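Local atomic coordinates of mandelate racemase/muconate lactonizing enzyme-like protein (Rubrobacter xylanophilus DSM 9941, PDB entry 2QQ6), a protein that binds magnesium and is probably a lyase of the enolase superfamily, related to mandelate racemase and muconate lactonizing enzyme. Residues B[110-124]-B[364-377]. Residues are numbered along the deposited sequence; the frame is centred on the assembly and turned at random.
Sequences VYRLLGGAFRRRVRL and IREGHIELTEEPGL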
# COMPACT_ATOMS: atom_id res chain seq x y z
N VAL B 110 7.81 -27.28 -5.22
CA VAL B 110 7.07 -26.37 -4.35
C VAL B 110 5.62 -26.76 -4.06
O VAL B 110 5.20 -26.71 -2.91
CB VAL B 110 7.12 -24.93 -4.90
CG1 VAL B 110 5.73 -24.34 -4.98
CG2 VAL B 110 8.00 -24.09 -3.99
N TYR B 111 4.85 -27.15 -5.08
CA TYR B 111 3.47 -27.52 -4.82
C TYR B 111 3.36 -28.62 -3.75
O TYR B 111 2.36 -28.71 -3.04
CB TYR B 111 2.76 -27.95 -6.12
CG TYR B 111 3.34 -29.14 -6.85
CD1 TYR B 111 3.16 -30.44 -6.39
CD2 TYR B 111 4.06 -28.96 -8.04
CE1 TYR B 111 3.67 -31.54 -7.10
CE2 TYR B 111 4.57 -30.05 -8.75
CZ TYR B 111 4.37 -31.33 -8.28
OH TYR B 111 4.85 -32.41 -9.01
N ARG B 112 4.41 -29.43 -3.62
CA ARG B 112 4.42 -30.49 -2.61
C ARG B 112 4.74 -29.93 -1.23
O ARG B 112 4.87 -30.66 -0.25
CB ARG B 112 5.40 -31.60 -3.00
CG ARG B 112 4.86 -32.57 -4.03
CD ARG B 112 5.71 -33.84 -4.09
NE ARG B 112 5.32 -34.75 -5.16
CZ ARG B 112 4.11 -35.29 -5.29
NH1 ARG B 112 3.16 -35.01 -4.41
NH2 ARG B 112 3.84 -36.11 -6.30
N LEU B 113 4.89 -28.61 -1.16
CA LEU B 113 5.15 -27.97 0.12
C LEU B 113 3.89 -27.18 0.45
O LEU B 113 3.64 -26.83 1.61
CB LEU B 113 6.36 -27.03 0.01
CG LEU B 113 7.74 -27.66 0.18
CD1 LEU B 113 8.78 -26.61 -0.06
CD2 LEU B 113 7.90 -28.22 1.57
N LEU B 114 3.08 -26.93 -0.58
CA LEU B 114 1.84 -26.20 -0.44
C LEU B 114 0.64 -27.14 -0.27
O LEU B 114 -0.49 -26.78 -0.62
CB LEU B 114 1.62 -25.29 -1.65
CG LEU B 114 2.71 -24.22 -1.80
CD1 LEU B 114 2.45 -23.37 -3.04
CD2 LEU B 114 2.75 -23.35 -0.55
N GLY B 115 0.90 -28.33 0.26
CA GLY B 115 -0.16 -29.28 0.48
C GLY B 115 -0.31 -30.36 -0.56
O GLY B 115 -1.03 -31.34 -0.33
N GLY B 116 0.35 -30.21 -1.71
CA GLY B 116 0.23 -31.23 -2.73
C GLY B 116 -0.48 -30.75 -3.98
O GLY B 116 -0.96 -29.62 -4.03
N ALA B 117 -0.57 -31.61 -4.99
CA ALA B 117 -1.17 -31.24 -6.25
C ALA B 117 -2.48 -31.93 -6.55
O ALA B 117 -2.65 -33.13 -6.30
CB ALA B 117 -0.19 -31.48 -7.38
N PHE B 118 -3.42 -31.16 -7.10
CA PHE B 118 -4.73 -31.66 -7.49
C PHE B 118 -4.64 -31.96 -8.99
O PHE B 118 -5.28 -32.89 -9.49
CB PHE B 118 -5.82 -30.62 -7.23
CG PHE B 118 -6.17 -30.45 -5.78
CD1 PHE B 118 -5.31 -29.78 -4.92
CD2 PHE B 118 -7.34 -31.00 -5.27
CE1 PHE B 118 -5.61 -29.67 -3.56
CE2 PHE B 118 -7.65 -30.89 -3.91
CZ PHE B 118 -6.79 -30.23 -3.06
N ARG B 119 -3.84 -31.16 -9.68
CA ARG B 119 -3.62 -31.30 -11.12
C ARG B 119 -2.14 -31.01 -11.37
O ARG B 119 -1.54 -30.19 -10.66
CB ARG B 119 -4.49 -30.33 -11.90
CG ARG B 119 -4.12 -28.85 -11.70
CD ARG B 119 -5.17 -27.93 -12.31
NE ARG B 119 -6.49 -28.19 -11.74
CZ ARG B 119 -6.81 -27.96 -10.47
NH1 ARG B 119 -5.91 -27.46 -9.63
NH2 ARG B 119 -8.02 -28.25 -10.04
N ARG B 120 -1.56 -31.68 -12.36
CA ARG B 120 -0.15 -31.50 -12.67
C ARG B 120 0.13 -30.47 -13.77
O ARG B 120 1.22 -29.89 -13.81
CB ARG B 120 0.47 -32.84 -13.06
CG ARG B 120 1.95 -32.94 -12.67
CD ARG B 120 2.12 -33.27 -11.18
NE ARG B 120 2.76 -34.57 -10.99
CZ ARG B 120 2.76 -35.26 -9.85
NH1 ARG B 120 2.13 -34.76 -8.78
NH2 ARG B 120 3.37 -36.44 -9.76
N ARG B 121 -0.83 -30.25 -14.66
CA ARG B 121 -0.64 -29.27 -15.72
C ARG B 121 -1.77 -28.24 -15.67
O ARG B 121 -2.95 -28.61 -15.63
CB ARG B 121 -0.60 -29.93 -17.10
CG ARG B 121 -1.93 -30.36 -17.66
CD ARG B 121 -1.72 -30.88 -19.08
NE ARG B 121 -2.89 -30.67 -19.94
CZ ARG B 121 -2.80 -30.54 -21.25
NH1 ARG B 121 -1.62 -30.58 -21.84
NH2 ARG B 121 -3.90 -30.34 -21.98
N VAL B 122 -1.38 -26.96 -15.68
CA VAL B 122 -2.31 -25.85 -15.58
C VAL B 122 -2.57 -25.06 -16.87
O VAL B 122 -1.65 -24.67 -17.60
CB VAL B 122 -1.89 -24.87 -14.46
CG1 VAL B 122 -1.10 -25.62 -13.39
CG2 VAL B 122 -1.10 -23.68 -15.02
N ARG B 123 -3.85 -24.81 -17.10
CA ARG B 123 -4.32 -24.09 -18.26
C ARG B 123 -4.18 -22.58 -18.13
O ARG B 123 -4.42 -22.00 -17.06
CB ARG B 123 -5.77 -24.48 -18.50
CG ARG B 123 -6.47 -23.71 -19.55
CD ARG B 123 -7.93 -24.02 -19.42
NE ARG B 123 -8.74 -23.18 -20.29
CZ ARG B 123 -10.06 -23.09 -20.19
NH1 ARG B 123 -10.70 -23.77 -19.25
NH2 ARG B 123 -10.73 -22.31 -21.03
N LEU B 124 -3.79 -21.94 -19.22
CA LEU B 124 -3.60 -20.49 -19.26
C LEU B 124 -4.64 -19.82 -20.12
O LEU B 124 -5.46 -20.48 -20.77
CB LEU B 124 -2.24 -20.16 -19.84
CG LEU B 124 -1.02 -20.78 -19.19
CD1 LEU B 124 0.13 -20.66 -20.15
CD2 LEU B 124 -0.72 -20.09 -17.87
N ILE B 364 5.50 -23.05 -21.51
CA ILE B 364 4.14 -23.13 -22.00
C ILE B 364 4.11 -24.07 -23.18
O ILE B 364 5.08 -24.15 -23.94
CB ILE B 364 3.60 -21.76 -22.45
CG1 ILE B 364 3.95 -20.68 -21.42
CG2 ILE B 364 2.09 -21.84 -22.64
CD1 ILE B 364 3.34 -19.32 -21.70
N ARG B 365 3.02 -24.79 -23.35
CA ARG B 365 2.91 -25.71 -24.46
C ARG B 365 1.46 -26.01 -24.74
O ARG B 365 0.85 -26.85 -24.08
CB ARG B 365 3.67 -27.00 -24.14
N GLU B 366 0.91 -25.31 -25.73
CA GLU B 366 -0.47 -25.50 -26.12
C GLU B 366 -1.46 -24.95 -25.10
O GLU B 366 -2.45 -25.61 -24.78
CB GLU B 366 -0.78 -26.98 -26.37
CG GLU B 366 -0.33 -27.51 -27.74
CD GLU B 366 -0.98 -26.77 -28.91
OE1 GLU B 366 -2.21 -26.54 -28.85
OE2 GLU B 366 -0.27 -26.44 -29.89
N GLY B 367 -1.18 -23.76 -24.59
CA GLY B 367 -2.06 -23.11 -23.64
C GLY B 367 -2.08 -23.72 -22.25
O GLY B 367 -3.00 -23.48 -21.45
N HIS B 368 -1.06 -24.52 -21.97
CA HIS B 368 -0.93 -25.18 -20.69
C HIS B 368 0.51 -25.13 -20.20
O HIS B 368 1.44 -24.89 -20.97
CB HIS B 368 -1.35 -26.64 -20.79
CG HIS B 368 -2.82 -26.85 -20.97
ND1 HIS B 368 -3.72 -26.75 -19.93
CD2 HIS B 368 -3.54 -27.20 -22.06
CE1 HIS B 368 -4.93 -27.03 -20.37
NE2 HIS B 368 -4.85 -27.31 -21.65
N ILE B 369 0.69 -25.34 -18.90
CA ILE B 369 2.02 -25.40 -18.32
C ILE B 369 2.04 -26.72 -17.55
O ILE B 369 1.18 -26.93 -16.70
CB ILE B 369 2.30 -24.24 -17.36
CG1 ILE B 369 2.50 -22.94 -18.16
CG2 ILE B 369 3.54 -24.54 -16.53
CD1 ILE B 369 3.05 -21.79 -17.33
N GLU B 370 2.98 -27.60 -17.89
CA GLU B 370 3.10 -28.90 -17.23
C GLU B 370 4.10 -28.76 -16.10
O GLU B 370 5.15 -28.15 -16.28
CB GLU B 370 3.61 -29.93 -18.23
CG GLU B 370 3.29 -31.38 -17.89
CD GLU B 370 1.84 -31.73 -18.17
OE1 GLU B 370 1.38 -31.48 -19.31
OE2 GLU B 370 1.16 -32.24 -17.26
N LEU B 371 3.79 -29.34 -14.95
CA LEU B 371 4.70 -29.22 -13.82
C LEU B 371 5.43 -30.49 -13.44
O LEU B 371 4.84 -31.57 -13.26
CB LEU B 371 3.99 -28.62 -12.60
CG LEU B 371 4.26 -27.11 -12.44
CD1 LEU B 371 3.69 -26.59 -11.13
CD2 LEU B 371 5.78 -26.88 -12.47
N THR B 372 6.74 -30.32 -13.31
CA THR B 372 7.69 -31.36 -12.97
C THR B 372 7.72 -31.69 -11.49
O THR B 372 7.04 -31.04 -10.69
CB THR B 372 9.11 -30.92 -13.38
OG1 THR B 372 10.08 -31.60 -12.58
CG2 THR B 372 9.27 -29.40 -13.20
N GLU B 373 8.53 -32.69 -11.13
CA GLU B 373 8.70 -33.09 -9.74
C GLU B 373 10.07 -32.60 -9.26
O GLU B 373 10.56 -32.97 -8.18
CB GLU B 373 8.59 -34.61 -9.60
CG GLU B 373 7.20 -35.13 -9.95
CD GLU B 373 6.79 -36.34 -9.12
OE1 GLU B 373 7.50 -37.37 -9.18
OE2 GLU B 373 5.75 -36.27 -8.42
N GLU B 374 10.69 -31.74 -10.06
CA GLU B 374 11.98 -31.19 -9.70
C GLU B 374 11.80 -30.25 -8.53
O GLU B 374 10.94 -29.36 -8.55
CB GLU B 374 12.58 -30.45 -10.89
CG GLU B 374 12.94 -31.37 -12.05
CD GLU B 374 13.99 -32.40 -11.66
OE1 GLU B 374 15.17 -32.02 -11.54
OE2 GLU B 374 13.62 -33.59 -11.46
N PRO B 375 12.61 -30.43 -7.47
CA PRO B 375 12.54 -29.60 -6.27
C PRO B 375 12.56 -28.10 -6.55
O PRO B 375 13.21 -27.65 -7.50
CB PRO B 375 13.75 -30.06 -5.45
CG PRO B 375 14.68 -30.61 -6.47
CD PRO B 375 13.74 -31.36 -7.38
N GLY B 376 11.83 -27.36 -5.73
CA GLY B 376 11.74 -25.92 -5.85
C GLY B 376 11.36 -25.36 -7.21
O GLY B 376 12.24 -25.00 -7.99
N LEU B 377 10.07 -25.29 -7.51
CA LEU B 377 9.64 -24.75 -8.80
C LEU B 377 9.96 -25.66 -9.98
O LEU B 377 9.07 -26.11 -10.71
CB LEU B 377 10.28 -23.37 -9.05
CG LEU B 377 9.73 -22.15 -8.29
CD1 LEU B 377 9.61 -22.45 -6.81
CD2 LEU B 377 10.64 -20.96 -8.53
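Arg121 lays its guanidinium flat over one face of the His368 ring, centres 3.7 Å apart and planes 24° from parallel. CG of Arg121 sits between the backbone N and the carbonyl carbon (chi1 77°), and from there the extended chain rises off the sheet to cover the ring. The CB of Arg123 packs against the same imidazole, 3.3 Å from His368 CE1, while its own guanidinium leads off to a salt bridge with Glu212. An alanine in place of His368 would probably leave the Arg121 guanidinium without its flat support and free to turn.

Strands 121-124 and 368-370 pair antiparallel beneath these groups. Val122 and Ile369 form a hydrogen-bonded pair, N and O bonded in both directions, and Leu124 N donates to Gly367 O. On the other face, Val122 and Ile369 lie side by side. Leu124 reaches CD1 to Ile364 CG2 at 3.4 Å; helix 323-334 touches Val122 there through Ala330.

Further along, Glu373 OE2 takes two salt bridges, from Arg112 NH2 at 2.9 Å and from Arg120 NH2 at 2.7 Å. The Arg112 bond is nearly straight (164°) and lies in its guanidinium plane. The bent Arg120 chain brings one face of its guanidinium under the Tyr111 hydroxyl, toward the rim. Tyr111 OH donates to Thr372 O at 3.1 Å, from above the carbonyl plane. The Tyr111 ring and Leu371 run opposite ways, touching at CD2 and CD1.

Strand 368-370 is thus added antiparallel beside 121-127, the first strand of the enolase superfamily's modified TIM barrel, (beta/alpha)7beta, away from the magnesium site.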